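Local atomic coordinates of Non-sulfated chondroitin lyase E66 (Autographa californica nucleopolyhedrovirus, PDB entry 3VSN), a protein that cleaves non-sulfated chondroitin as an envelope-bound lyase of the occlusion-derived virus and is essential for oral infectivity, perhaps by digesting the chondroitin sulfate barrier of the midgut peritrophic matrix. Residues 243-248 with 252-257; 235-240 with 280-285. All coordinates share one frame; numbering follows the deposited sequence.

Interaction 1. Residues 243-248 with 252-257; sequences YIDHID and YGYLIN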
loop_
_atom_site.group_PDB
_atom_site.type_symbol
_atom_site.label_atom_id
_atom_site.label_comp_id
_atom_site.label_asym_id
_atom_site.label_seq_id
_atom_site.Cartn_x
_atom_site.Cartn_y
_atom_site.Cartn_z
ATOM N N TYR A 243 3.318 1.249 -8.118
ATOM C CA TYR A 243 2.729 0.261 -9.011
ATOM C C TYR A 243 1.341 0.658 -9.502
ATOM O O TYR A 243 0.439 0.923 -8.707
ATOM C CB TYR A 243 2.709 -1.161 -8.426
ATOM C CG TYR A 243 2.494 -2.152 -9.540
ATOM C CD1 TYR A 243 1.211 -2.590 -9.881
ATOM C CD2 TYR A 243 3.568 -2.584 -10.318
ATOM C CE1 TYR A 243 1.014 -3.460 -10.942
ATOM C CE2 TYR A 243 3.380 -3.457 -11.375
ATOM C CZ TYR A 243 2.107 -3.889 -11.685
ATOM O OH TYR A 243 1.927 -4.749 -12.744
ATOM N N ILE A 244 1.190 0.681 -10.823
ATOM C CA ILE A 244 -0.065 1.050 -11.466
ATOM C C ILE A 244 -0.690 -0.178 -12.129
ATOM O O ILE A 244 -0.022 -0.899 -12.873
ATOM C CB ILE A 244 0.147 2.195 -12.494
ATOM C CG1 ILE A 244 0.755 3.439 -11.813
ATOM C CG2 ILE A 244 -1.142 2.533 -13.241
ATOM C CD1 ILE A 244 -0.058 4.032 -10.675
ATOM N N ASP A 245 -1.966 -0.417 -11.833
ATOM C CA ASP A 245 -2.723 -1.515 -12.429
ATOM C C ASP A 245 -4.042 -0.970 -12.980
ATOM O O ASP A 245 -4.411 0.170 -12.684
ATOM C CB ASP A 245 -2.982 -2.599 -11.380
ATOM C CG ASP A 245 -3.111 -3.996 -11.981
ATOM O OD1 ASP A 245 -3.178 -4.140 -13.220
ATOM O OD2 ASP A 245 -3.146 -4.961 -11.195
ATOM N N HIS A 246 -4.742 -1.774 -13.784
ATOM C CA HIS A 246 -6.008 -1.360 -14.404
ATOM C C HIS A 246 -5.857 -0.071 -15.174
ATOM O O HIS A 246 -6.714 0.816 -15.116
ATOM C CB HIS A 246 -7.117 -1.267 -13.354
ATOM C CG HIS A 246 -7.591 -2.609 -12.846
ATOM N ND1 HIS A 246 -8.755 -2.762 -12.189
ATOM C CD2 HIS A 246 -7.024 -3.882 -12.943
ATOM C CE1 HIS A 246 -8.919 -4.059 -11.863
ATOM N NE2 HIS A 246 -7.860 -4.742 -12.326
ATOM N N ILE A 247 -4.743 0.016 -15.902
ATOM C CA ILE A 247 -4.353 1.155 -16.746
ATOM C C ILE A 247 -3.886 2.387 -15.963
ATOM O O ILE A 247 -2.807 2.907 -16.238
ATOM C CB ILE A 247 -5.409 1.534 -17.823
ATOM C CG1 ILE A 247 -5.883 0.289 -18.588
ATOM C CG2 ILE A 247 -4.826 2.550 -18.801
ATOM C CD1 ILE A 247 -7.211 0.465 -19.301
ATOM N N ASP A 248 -4.676 2.840 -14.987
ATOM C CA ASP A 248 -4.393 4.119 -14.321
ATOM C C ASP A 248 -4.687 4.167 -12.813
ATOM O O ASP A 248 -4.853 5.250 -12.250
ATOM C CB ASP A 248 -5.133 5.256 -15.044
ATOM C CG ASP A 248 -6.653 5.103 -14.995
ATOM O OD1 ASP A 248 -7.160 4.123 -14.412
ATOM O OD2 ASP A 248 -7.351 5.982 -15.537
ATOM N N TYR A 252 -1.484 -1.984 -5.365
ATOM C CA TYR A 252 -0.377 -2.865 -5.016
ATOM C C TYR A 252 -0.736 -4.350 -4.955
ATOM O O TYR A 252 0.146 -5.191 -4.754
ATOM C CB TYR A 252 0.273 -2.398 -3.712
ATOM C CG TYR A 252 1.347 -1.360 -3.947
ATOM C CD1 TYR A 252 1.021 -0.065 -4.370
ATOM C CD2 TYR A 252 2.692 -1.675 -3.769
ATOM C CE1 TYR A 252 2.009 0.885 -4.595
ATOM C CE2 TYR A 252 3.682 -0.735 -3.992
ATOM C CZ TYR A 252 3.339 0.541 -4.402
ATOM O OH TYR A 252 4.331 1.471 -4.612
ATOM N N GLY A 253 -2.018 -4.663 -5.151
ATOM C CA GLY A 253 -2.510 -6.043 -5.095
ATOM C C GLY A 253 -1.730 -7.034 -5.947
ATOM O O GLY A 253 -1.426 -8.138 -5.495
ATOM N N TYR A 254 -1.403 -6.636 -7.176
ATOM C CA TYR A 254 -0.624 -7.473 -8.095
ATOM C C TYR A 254 0.748 -7.836 -7.526
ATOM O O TYR A 254 1.179 -8.991 -7.611
ATOM C CB TYR A 254 -0.465 -6.773 -9.448
ATOM C CG TYR A 254 0.202 -7.600 -10.533
ATOM C CD1 TYR A 254 -0.473 -8.652 -11.155
ATOM C CD2 TYR A 254 1.498 -7.312 -10.956
ATOM C CE1 TYR A 254 0.132 -9.401 -12.155
ATOM C CE2 TYR A 254 2.108 -8.052 -11.962
ATOM C CZ TYR A 254 1.422 -9.093 -12.558
ATOM O OH TYR A 254 2.030 -9.833 -13.555
ATOM N N LEU A 255 1.429 -6.847 -6.951
ATOM C CA LEU A 255 2.730 -7.070 -6.328
ATOM C C LEU A 255 2.620 -7.875 -5.041
ATOM O O LEU A 255 3.407 -8.795 -4.823
ATOM C CB LEU A 255 3.452 -5.744 -6.051
ATOM C CG LEU A 255 4.011 -4.942 -7.227
ATOM C CD1 LEU A 255 4.823 -3.766 -6.700
ATOM C CD2 LEU A 255 4.866 -5.804 -8.146
ATOM N N ILE A 256 1.648 -7.528 -4.195
ATOM C CA ILE A 256 1.461 -8.198 -2.904
ATOM C C ILE A 256 1.204 -9.701 -3.062
ATOM O O ILE A 256 1.781 -10.513 -2.329
ATOM C CB ILE A 256 0.346 -7.531 -2.059
ATOM C CG1 ILE A 256 0.800 -6.150 -1.565
ATOM C CG2 ILE A 256 -0.045 -8.406 -0.870
ATOM C CD1 ILE A 256 -0.320 -5.282 -1.019
ATOM N N ASN A 257 0.361 -10.061 -4.031
ATOM C CA ASN A 257 -0.052 -11.454 -4.228
ATOM C C ASN A 257 1.048 -12.402 -4.691
ATOM O O ASN A 257 1.032 -13.585 -4.349
ATOM C CB ASN A 257 -1.222 -11.532 -5.214
ATOM C CG ASN A 257 -2.563 -11.493 -4.525
ATOM O OD1 ASN A 257 -2.930 -12.417 -3.795
ATOM N ND2 ASN A 257 -3.310 -10.418 -4.751
HETATM O O HOH W 1 -2.604 -4.380 -8.592
#
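Y243 and Y254 both carry CG anti to the backbone N (chi1 -163° and -174°), which sets each ring beside its own carbonyl carbon and lets the phenol end of Y243 meet CD2 of Y254. The two rings lie nearly parallel, planes 17° apart, but are slid so far that they barely overlap, with centroids 5.6 Å apart. Contact is therefore made mainly at the phenol end of Y243: its OH sits 3.2 Å from CD2 of Y254, and its CZ packs against the same carbon. Farther back on the ring, CE1 of Y243 lies 3.9 Å from CB of Y254. L255 comes over a face of the Y243 ring, a CH-pi contact with CG 4.3 Å from the ring centroid, while its CD1 rests against CB of Y243 at 3.8 Å. That CB in turn stands over the centre of one face of the Y252 ring, whose hydroxyl is hydrogen-bonded to the backbone O of A282. Y243 is thus met by Y252 under its CB, by L255 over one ring face and by Y254 at the hydroxyl end. D245 adds a polar link: water 1 donates to its OD2 at 2.7 Å and accepts from the backbone N of Y254 at 2.9 Å, bridging strand and first helical turn. The other oxygen, OD1, accepts from the backbone N of H246 at 2.9 Å, met from above the carboxylate plane. H246, whose ND1 is hydrogen-bonded to E350, is a proton acceptor and Y254 the proton donor, so this strand-to-helix junction forms part of the catalytic site of the chondroitin lyase.

Interaction 2. Residues 235-240 with 280-285; sequences NGLHVD and TRAIEN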
loop_
_atom_site.group_PDB
_atom_site.type_symbol
_atom_site.label_atom_id
_atom_site.label_comp_id
_atom_site.label_asym_id
_atom_site.label_seq_id
_atom_site.Cartn_x
_atom_site.Cartn_y
_atom_site.Cartn_z
ATOM N N ASN A 235 -0.124 -0.110 -17.256
ATOM C CA ASN A 235 0.175 -1.090 -16.217
ATOM C C ASN A 235 1.666 -1.282 -15.990
ATOM O O ASN A 235 2.446 -1.353 -16.937
ATOM C CB ASN A 235 -0.477 -2.438 -16.545
ATOM C CG ASN A 235 -1.992 -2.377 -16.518
ATOM O OD1 ASN A 235 -2.586 -1.528 -15.852
ATOM N ND2 ASN A 235 -2.629 -3.289 -17.244
ATOM N N GLY A 236 2.060 -1.358 -14.724
ATOM C CA GLY A 236 3.434 -1.670 -14.384
ATOM C C GLY A 236 4.029 -0.740 -13.353
ATOM O O GLY A 236 3.334 0.088 -12.755
ATOM N N LEU A 237 5.328 -0.901 -13.135
ATOM C CA LEU A 237 6.062 -0.066 -12.200
ATOM C C LEU A 237 6.381 1.262 -12.865
ATOM O O LEU A 237 7.200 1.322 -13.782
ATOM C CB LEU A 237 7.350 -0.773 -11.775
ATOM C CG LEU A 237 8.169 -0.151 -10.650
ATOM C CD1 LEU A 237 7.415 -0.237 -9.328
ATOM C CD2 LEU A 237 9.509 -0.857 -10.557
ATOM N N HIS A 238 5.728 2.329 -12.414
ATOM C CA HIS A 238 5.995 3.655 -12.967
ATOM C C HIS A 238 7.363 4.145 -12.572
ATOM O O HIS A 238 7.967 3.613 -11.637
ATOM C CB HIS A 238 4.879 4.634 -12.607
ATOM C CG HIS A 238 3.715 4.604 -13.574
ATOM N ND1 HIS A 238 3.236 3.457 -14.099
ATOM C CD2 HIS A 238 2.932 5.631 -14.097
ATOM C CE1 HIS A 238 2.208 3.739 -14.924
ATOM N NE2 HIS A 238 2.020 5.068 -14.918
ATOM N N VAL A 239 7.867 5.151 -13.288
ATOM C CA VAL A 239 9.266 5.584 -13.157
ATOM C C VAL A 239 9.678 5.988 -11.742
ATOM O O VAL A 239 10.854 5.883 -11.389
ATOM C CB VAL A 239 9.638 6.723 -14.144
ATOM C CG1 VAL A 239 9.571 6.236 -15.587
ATOM C CG2 VAL A 239 8.764 7.955 -13.930
ATOM N N ASP A 240 8.717 6.449 -10.943
ATOM C CA ASP A 240 8.990 6.843 -9.561
ATOM C C ASP A 240 8.622 5.751 -8.552
ATOM O O ASP A 240 8.397 6.032 -7.373
ATOM C CB ASP A 240 8.304 8.178 -9.216
ATOM C CG ASP A 240 6.791 8.153 -9.434
ATOM O OD1 ASP A 240 6.231 7.111 -9.850
ATOM O OD2 ASP A 240 6.153 9.196 -9.180
ATOM N N THR A 280 11.820 -2.785 -4.521
ATOM C CA THR A 280 12.122 -2.430 -3.131
ATOM C C THR A 280 11.694 -0.992 -2.840
ATOM O O THR A 280 11.045 -0.729 -1.831
ATOM C CB THR A 280 13.613 -2.639 -2.797
ATOM O OG1 THR A 280 13.947 -4.015 -3.004
ATOM C CG2 THR A 280 13.914 -2.277 -1.341
ATOM N N ARG A 281 12.048 -0.077 -3.739
ATOM C CA ARG A 281 11.621 1.317 -3.642
ATOM C C ARG A 281 10.094 1.467 -3.680
ATOM O O ARG A 281 9.536 2.287 -2.954
ATOM C CB ARG A 281 12.280 2.166 -4.736
ATOM C CG ARG A 281 13.777 2.415 -4.526
ATOM C CD ARG A 281 14.065 3.431 -3.423
ATOM N NE ARG A 281 13.352 4.680 -3.675
ATOM C CZ ARG A 281 12.323 5.130 -2.961
ATOM N NH1 ARG A 281 11.739 6.271 -3.309
ATOM N NH2 ARG A 281 11.878 4.457 -1.903
ATOM N N ALA A 282 9.432 0.671 -4.517
ATOM C CA ALA A 282 7.966 0.665 -4.589
ATOM C C ALA A 282 7.323 0.288 -3.256
ATOM O O ALA A 282 6.304 0.862 -2.866
ATOM C CB ALA A 282 7.487 -0.272 -5.688
ATOM N N ILE A 283 7.923 -0.678 -2.564
ATOM C CA ILE A 283 7.420 -1.116 -1.263
ATOM C C ILE A 283 7.743 -0.077 -0.184
ATOM O O ILE A 283 6.885 0.246 0.642
ATOM C CB ILE A 283 7.936 -2.530 -0.889
ATOM C CG1 ILE A 283 7.528 -3.573 -1.955
ATOM C CG2 ILE A 283 7.463 -2.946 0.503
ATOM C CD1 ILE A 283 6.039 -3.711 -2.219
ATOM N N GLU A 284 8.968 0.457 -0.204
ATOM C CA GLU A 284 9.347 1.548 0.704
ATOM C C GLU A 284 8.395 2.732 0.569
ATOM O O GLU A 284 8.032 3.369 1.561
ATOM C CB GLU A 284 10.772 2.028 0.424
ATOM C CG GLU A 284 11.857 1.033 0.787
ATOM C CD GLU A 284 13.255 1.545 0.491
ATOM O OE1 GLU A 284 13.398 2.590 -0.186
ATOM O OE2 GLU A 284 14.216 0.893 0.944
ATOM N N ASN A 285 7.988 3.011 -0.667
ATOM C CA ASN A 285 7.144 4.168 -0.963
ATOM C C ASN A 285 5.744 4.135 -0.347
ATOM O O ASN A 285 5.107 5.182 -0.227
ATOM C CB ASN A 285 7.052 4.407 -2.475
ATOM C CG ASN A 285 8.257 5.146 -3.027
ATOM O OD1 ASN A 285 9.075 5.672 -2.274
ATOM N ND2 ASN A 285 8.372 5.189 -4.354
#
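The amide of N285 has ND2 facing the backbone O of D240, across the contact, and OD1 facing the guanidinium of R281. ND2 lies 3.1 Å from that carbonyl O of D240, but the angle is too poor for a hydrogen bond, and its bonded partner is the neighbouring carbonyl O of S241. OD1 takes weak hydrogen bonds from both NH1 and NH2 of R281, at 2.9 and 3.1 Å. The amide of N285 thereby stands between R281, four residues earlier, and the turn that follows strand 236-238. The guanidinium of R281 has CB of E284 at its edge, in plane, while the carboxylate of E284 is reached from NH2 with a tilt of 20° out of that plane. This salt bridge, R281 NH2 to E284 OE1 at 3.0 Å, uses the anti lone pair of the oxygen. The two parts joined are a short strand of the four-stranded mixed sheet and the C-terminal part of helix 276-284. Their apolar contact is small: CD1 of L237 meets CB of A282 at 3.6 Å, a single methyl-to-methyl touch. In L237, CG is anti to the backbone N (chi1 -172°), and the bend after it (chi2 68°) brings CD1 to the alanine methyl. Nearby, OD2 of D240 accepts from the backbone N atoms of Y324 and S325, in the loop between strands 318-322 and 327-331. The carbonyl O of N285 is bonded to OG1 of T329, on strand 327-331 of a separate antiparallel sheet.

From the N terminus, strand 236-238 comes first and is followed by its antiparallel neighbour 243-245 in the same small sheet. Interaction 1 closes a short loop, with three residues between its segments, as the chain passes from strand 243-245 into helix 253-258. Interaction 2 closes only after the chain has run on to helix 276-284, so interaction 1 is nested inside its longer loop. The two also meet directly. N235 OD1 is hydrogen-bonded to the backbone N of I247, joining the loop ends that flank the two strands. Y252, just before helix 253-258, and A282, on helix 276-284, also bond the two contacts together. Together they tie one sheet to two helices.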